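Pili retraction protein PilT (Thermus thermophilus, PDB 5FL3) probably binds and hydrolyses ATP as a GSP E-family (secretion ATPase) motor that is thought to drive pilus retraction. Local coordinates at residues E110-F115 with L153-N158; T149-I154 with F174-K179. One frame throughout, in Å; residues are numbered along the deposited sequence.

Contacts 1 and 2 share helix 146-160, which follows the ADP-binding P-loop, and their centres lie about 4 Å apart. In contact 1 the loop 110-115 packs against the helix; in contact 2 the loop 174-179 does so slightly earlier along it. The two loops also meet each other, Ile112 CD1 lying 3.4 Å from His176 CE1. A salt bridge of 2.7 Å joins Asp155 OD1 of contact 1 to Lys179 NZ of contact 2, and Asn158 ND2 probably donates to Lys177 O. The side chain of Phe174 lies about 5 Å from the bound ADP and that of Phe115 about 9 Å, both nearest-atom distances, so contact 2 reaches closer to the nucleotide.

Contact 1. Residues E110-F115 with L153-N158; sequences EVIPSF and LIDHIN. With GOL (glycerol), chain C.
The connection from strand 100-108 to helix 115-118 packs here against the P-loop helix 146-160, with Ile112 meeting Asp155 and Phe115 meeting His156. Ile112 CD1 lies alongside the Asp155 side chain, 3.6 Å from its CB, and the two side chains run past each other in opposite directions. Asp155 CG stands anti to the backbone N (chi1 -178°), which sets OD1 against Ile112 CD1; OD1 also forms a salt bridge with Lys179 NZ. Further on, the rim of Phe115 reaches the helix through CZ, 3.7 Å from His156 CB. The Phe115 and His156 rings are oblique, their planes at 51° and their centroids 5.6 Å apart. A glycerol, probably from the crystallisation liquor, bridges loop and helix: Phe115 N donates to its O2 (2.9 Å), an atom that also sits over one face of the phenyl ring, while its O1 hydrogen-bonds His156 ND1 (2.6 Å) at the imidazole edge. Arg122 also binds this glycerol. Beyond the contact, Phe115 and His156 pack on helix 122-130, Ser114 caps Ala117 N of helix 115-118, and Leu153 turns away from the loop onto Leu235 of strand 233-238.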
# COMPACT_ATOMS: atom_id res chain seq x y z
N GLU A 110 5.50 -11.88 6.92
CA GLU A 110 6.75 -11.47 7.50
C GLU A 110 7.84 -11.59 6.47
O GLU A 110 9.01 -11.45 6.77
CB GLU A 110 7.07 -12.32 8.71
CG GLU A 110 5.86 -12.64 9.54
CD GLU A 110 6.24 -13.31 10.84
OE1 GLU A 110 7.25 -12.86 11.44
OE2 GLU A 110 5.55 -14.29 11.23
N VAL A 111 7.43 -11.85 5.23
CA VAL A 111 8.38 -12.03 4.14
C VAL A 111 8.26 -10.86 3.16
O VAL A 111 7.23 -10.69 2.51
CB VAL A 111 8.15 -13.36 3.41
CG1 VAL A 111 8.95 -13.40 2.12
CG2 VAL A 111 8.51 -14.53 4.32
N ILE A 112 9.32 -10.07 3.08
CA ILE A 112 9.31 -8.84 2.33
C ILE A 112 9.97 -8.99 0.98
O ILE A 112 11.16 -9.27 0.90
CB ILE A 112 10.01 -7.71 3.08
CG1 ILE A 112 9.21 -7.34 4.33
CG2 ILE A 112 10.21 -6.49 2.16
CD1 ILE A 112 9.93 -6.38 5.25
N PRO A 113 9.20 -8.78 -0.09
CA PRO A 113 9.70 -8.91 -1.45
C PRO A 113 10.82 -7.91 -1.72
O PRO A 113 10.82 -6.83 -1.13
CB PRO A 113 8.47 -8.61 -2.31
CG PRO A 113 7.29 -8.82 -1.39
CD PRO A 113 7.78 -8.38 -0.06
N SER A 114 11.76 -8.26 -2.60
CA SER A 114 12.78 -7.32 -3.03
C SER A 114 12.24 -6.28 -4.00
O SER A 114 11.20 -6.50 -4.63
CB SER A 114 13.92 -8.07 -3.70
OG SER A 114 13.46 -8.57 -4.94
N PHE A 115 12.95 -5.17 -4.14
CA PHE A 115 12.58 -4.14 -5.11
C PHE A 115 12.41 -4.77 -6.46
O PHE A 115 11.46 -4.47 -7.20
CB PHE A 115 13.64 -3.05 -5.19
CG PHE A 115 13.74 -2.21 -3.95
CD1 PHE A 115 12.60 -1.78 -3.30
CD2 PHE A 115 14.98 -1.87 -3.43
CE1 PHE A 115 12.69 -1.00 -2.15
CE2 PHE A 115 15.09 -1.10 -2.29
CZ PHE A 115 13.95 -0.67 -1.65
N LEU A 153 10.42 -0.58 1.09
CA LEU A 153 11.13 0.65 1.36
C LEU A 153 11.57 0.75 2.84
O LEU A 153 12.67 1.16 3.13
CB LEU A 153 10.25 1.83 0.96
CG LEU A 153 10.82 3.20 1.27
CD1 LEU A 153 12.17 3.30 0.60
CD2 LEU A 153 9.88 4.28 0.78
N ILE A 154 10.71 0.33 3.76
CA ILE A 154 11.05 0.36 5.17
C ILE A 154 12.15 -0.66 5.48
O ILE A 154 13.06 -0.41 6.27
CB ILE A 154 9.80 0.06 6.05
CG1 ILE A 154 8.78 1.20 5.96
CG2 ILE A 154 10.19 -0.20 7.50
CD1 ILE A 154 7.55 0.97 6.75
N ASP A 155 12.05 -1.82 4.83
CA ASP A 155 12.99 -2.92 5.02
C ASP A 155 14.39 -2.51 4.60
O ASP A 155 15.38 -2.91 5.21
CB ASP A 155 12.51 -4.13 4.21
CG ASP A 155 13.41 -5.34 4.38
OD1 ASP A 155 13.46 -5.90 5.50
OD2 ASP A 155 14.05 -5.76 3.38
N HIS A 156 14.47 -1.72 3.55
CA HIS A 156 15.75 -1.28 3.02
C HIS A 156 16.45 -0.36 3.99
O HIS A 156 17.66 -0.46 4.18
CB HIS A 156 15.58 -0.55 1.71
CG HIS A 156 16.87 -0.06 1.14
ND1 HIS A 156 17.78 -0.91 0.53
CD2 HIS A 156 17.42 1.17 1.10
CE1 HIS A 156 18.82 -0.21 0.13
NE2 HIS A 156 18.63 1.05 0.46
N ILE A 157 15.67 0.55 4.55
CA ILE A 157 16.11 1.46 5.60
C ILE A 157 16.56 0.69 6.85
O ILE A 157 17.65 0.91 7.40
CB ILE A 157 14.98 2.45 5.96
CG1 ILE A 157 14.75 3.42 4.80
CG2 ILE A 157 15.30 3.21 7.24
CD1 ILE A 157 13.53 4.27 4.97
N ASN A 158 15.72 -0.24 7.26
CA ASN A 158 15.95 -1.04 8.46
C ASN A 158 17.26 -1.82 8.35
O ASN A 158 17.87 -2.15 9.37
CB ASN A 158 14.75 -1.99 8.68
CG ASN A 158 14.91 -2.93 9.88
OD1 ASN A 158 15.57 -2.62 10.88
ND2 ASN A 158 14.29 -4.10 9.77
C1 GOL C . 15.66 -3.64 -0.07
O1 GOL C . 16.98 -3.25 -0.39
C2 GOL C . 15.34 -5.02 -0.64
O2 GOL C . 14.93 -4.89 -1.99
C3 GOL C . 14.18 -5.63 0.16
O3 GOL C . 13.24 -4.62 0.41

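Contact 2. Residues T149-I154 with F174-K179; sequences TLAALI and FLHKHK
The Phe174 ring carries the methyl of Ala151 over one face: CB is 3.8 Å from the ring centroid and 27° off the normal, a CH-pi contact displaced toward the rim, with CD2 the closest ring atom at 3.4 Å. His176 offers a face to Ile154, whose CG2 stands 3.8 Å from the imidazole centroid and 17° off the normal, while Ala151 O lies at the ring's edge, in its plane, 3.4 Å from CE1. Ile112 approaches near the rim from the other side of the plane. Ala151 therefore serves both aromatic residues, its methyl turned to one and its carbonyl oxygen to the other. CG2 of Ile154 is the branch anti to the backbone N, CG1 taking the place beside that N (chi1 -68°), and this directs the methyl onto the imidazole while Ile154 CD1 only grazes His176 NE2 at 4.1 Å. The helix involved, 146-160, starts at the Walker A lysine and serine, Lys146 and Ser147, which bind ADP, and the loop between strands 164-169 and 182-187 runs along its flank. Phe174 comes close to Ser147 and Thr148, both ADP-binding residues, and so borders the nucleotide site. Replacing His176 by an alanine is likely to open a gap over Ile154 CG2 and leave Ala151 O without its CE1 neighbour. The loop's backbone is tied to strand 182-187 by Gln185, whose side-chain amide accepts from His176 N through OE1 and donates to Phe174 O through NE2.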
# COMPACT_ATOMS: atom_id res chain seq x y z
N THR A 149 5.07 -1.76 -1.56
CA THR A 149 6.15 -0.87 -1.89
C THR A 149 6.69 -0.26 -0.60
O THR A 149 7.92 -0.24 -0.39
CB THR A 149 5.70 0.19 -2.85
OG1 THR A 149 5.46 -0.44 -4.11
CG2 THR A 149 6.77 1.26 -3.00
N LEU A 150 5.78 0.16 0.28
CA LEU A 150 6.18 0.74 1.57
C LEU A 150 6.97 -0.26 2.42
O LEU A 150 7.98 0.10 3.01
CB LEU A 150 4.97 1.23 2.36
CG LEU A 150 4.31 2.51 1.84
CD1 LEU A 150 3.11 2.84 2.71
CD2 LEU A 150 5.27 3.67 1.78
N ALA A 151 6.51 -1.51 2.48
CA ALA A 151 7.20 -2.50 3.27
C ALA A 151 8.63 -2.75 2.74
O ALA A 151 9.54 -2.99 3.51
CB ALA A 151 6.42 -3.77 3.30
N ALA A 152 8.83 -2.69 1.42
CA ALA A 152 10.14 -2.94 0.82
C ALA A 152 11.01 -1.76 1.16
O ALA A 152 12.19 -1.91 1.48
CB ALA A 152 10.06 -3.13 -0.71
N LEU A 153 10.42 -0.58 1.09
CA LEU A 153 11.13 0.65 1.36
C LEU A 153 11.57 0.75 2.84
O LEU A 153 12.67 1.16 3.13
CB LEU A 153 10.25 1.83 0.96
CG LEU A 153 10.82 3.20 1.27
CD1 LEU A 153 12.17 3.30 0.60
CD2 LEU A 153 9.88 4.28 0.78
N ILE A 154 10.71 0.33 3.76
CA ILE A 154 11.05 0.36 5.17
C ILE A 154 12.15 -0.66 5.48
O ILE A 154 13.06 -0.41 6.27
CB ILE A 154 9.80 0.06 6.05
CG1 ILE A 154 8.78 1.20 5.96
CG2 ILE A 154 10.19 -0.20 7.50
CD1 ILE A 154 7.55 0.97 6.75
N PHE A 174 2.48 -5.85 7.04
CA PHE A 174 3.78 -6.53 7.11
C PHE A 174 4.39 -6.37 8.50
O PHE A 174 4.33 -5.28 9.08
CB PHE A 174 4.74 -5.96 6.07
CG PHE A 174 4.39 -6.35 4.68
CD1 PHE A 174 4.88 -7.53 4.14
CD2 PHE A 174 3.57 -5.55 3.91
CE1 PHE A 174 4.56 -7.90 2.85
CE2 PHE A 174 3.24 -5.91 2.63
CZ PHE A 174 3.73 -7.09 2.09
N LEU A 175 4.98 -7.45 9.02
CA LEU A 175 5.71 -7.41 10.28
C LEU A 175 7.22 -7.27 10.05
O LEU A 175 7.84 -8.11 9.39
CB LEU A 175 5.42 -8.65 11.12
CG LEU A 175 3.97 -8.73 11.57
CD1 LEU A 175 3.70 -10.10 12.17
CD2 LEU A 175 3.67 -7.60 12.56
N HIS A 176 7.80 -6.21 10.59
CA HIS A 176 9.24 -6.00 10.48
C HIS A 176 9.93 -6.43 11.76
O HIS A 176 9.43 -6.17 12.86
CB HIS A 176 9.57 -4.54 10.22
CG HIS A 176 9.02 -4.01 8.93
ND1 HIS A 176 9.70 -4.10 7.74
CD2 HIS A 176 7.85 -3.39 8.66
CE1 HIS A 176 8.98 -3.54 6.78
NE2 HIS A 176 7.85 -3.10 7.31
N LYS A 177 11.07 -7.09 11.62
CA LYS A 177 11.89 -7.33 12.79
C LYS A 177 12.96 -6.23 12.87
O LYS A 177 13.20 -5.52 11.90
CB LYS A 177 12.50 -8.73 12.75
CG LYS A 177 13.40 -8.97 11.59
CD LYS A 177 13.82 -10.42 11.52
CE LYS A 177 14.82 -10.65 10.39
NZ LYS A 177 16.15 -10.02 10.69
N HIS A 178 13.53 -6.07 14.04
CA HIS A 178 14.67 -5.17 14.25
C HIS A 178 15.85 -5.67 13.42
O HIS A 178 16.16 -6.86 13.40
CB HIS A 178 14.98 -5.11 15.77
CG HIS A 178 16.35 -4.58 16.11
ND1 HIS A 178 16.71 -3.26 15.93
CD2 HIS A 178 17.42 -5.20 16.68
CE1 HIS A 178 17.96 -3.09 16.35
NE2 HIS A 178 18.41 -4.25 16.80
N LYS A 179 16.45 -4.77 12.65
CA LYS A 179 17.69 -5.10 11.96
C LYS A 179 18.70 -4.04 12.37
O LYS A 179 19.21 -4.07 13.50
CB LYS A 179 17.50 -5.18 10.45
CG LYS A 179 16.56 -6.33 10.06
CD LYS A 179 16.35 -6.44 8.56
CE LYS A 179 15.31 -7.52 8.23
NZ LYS A 179 15.02 -7.63 6.77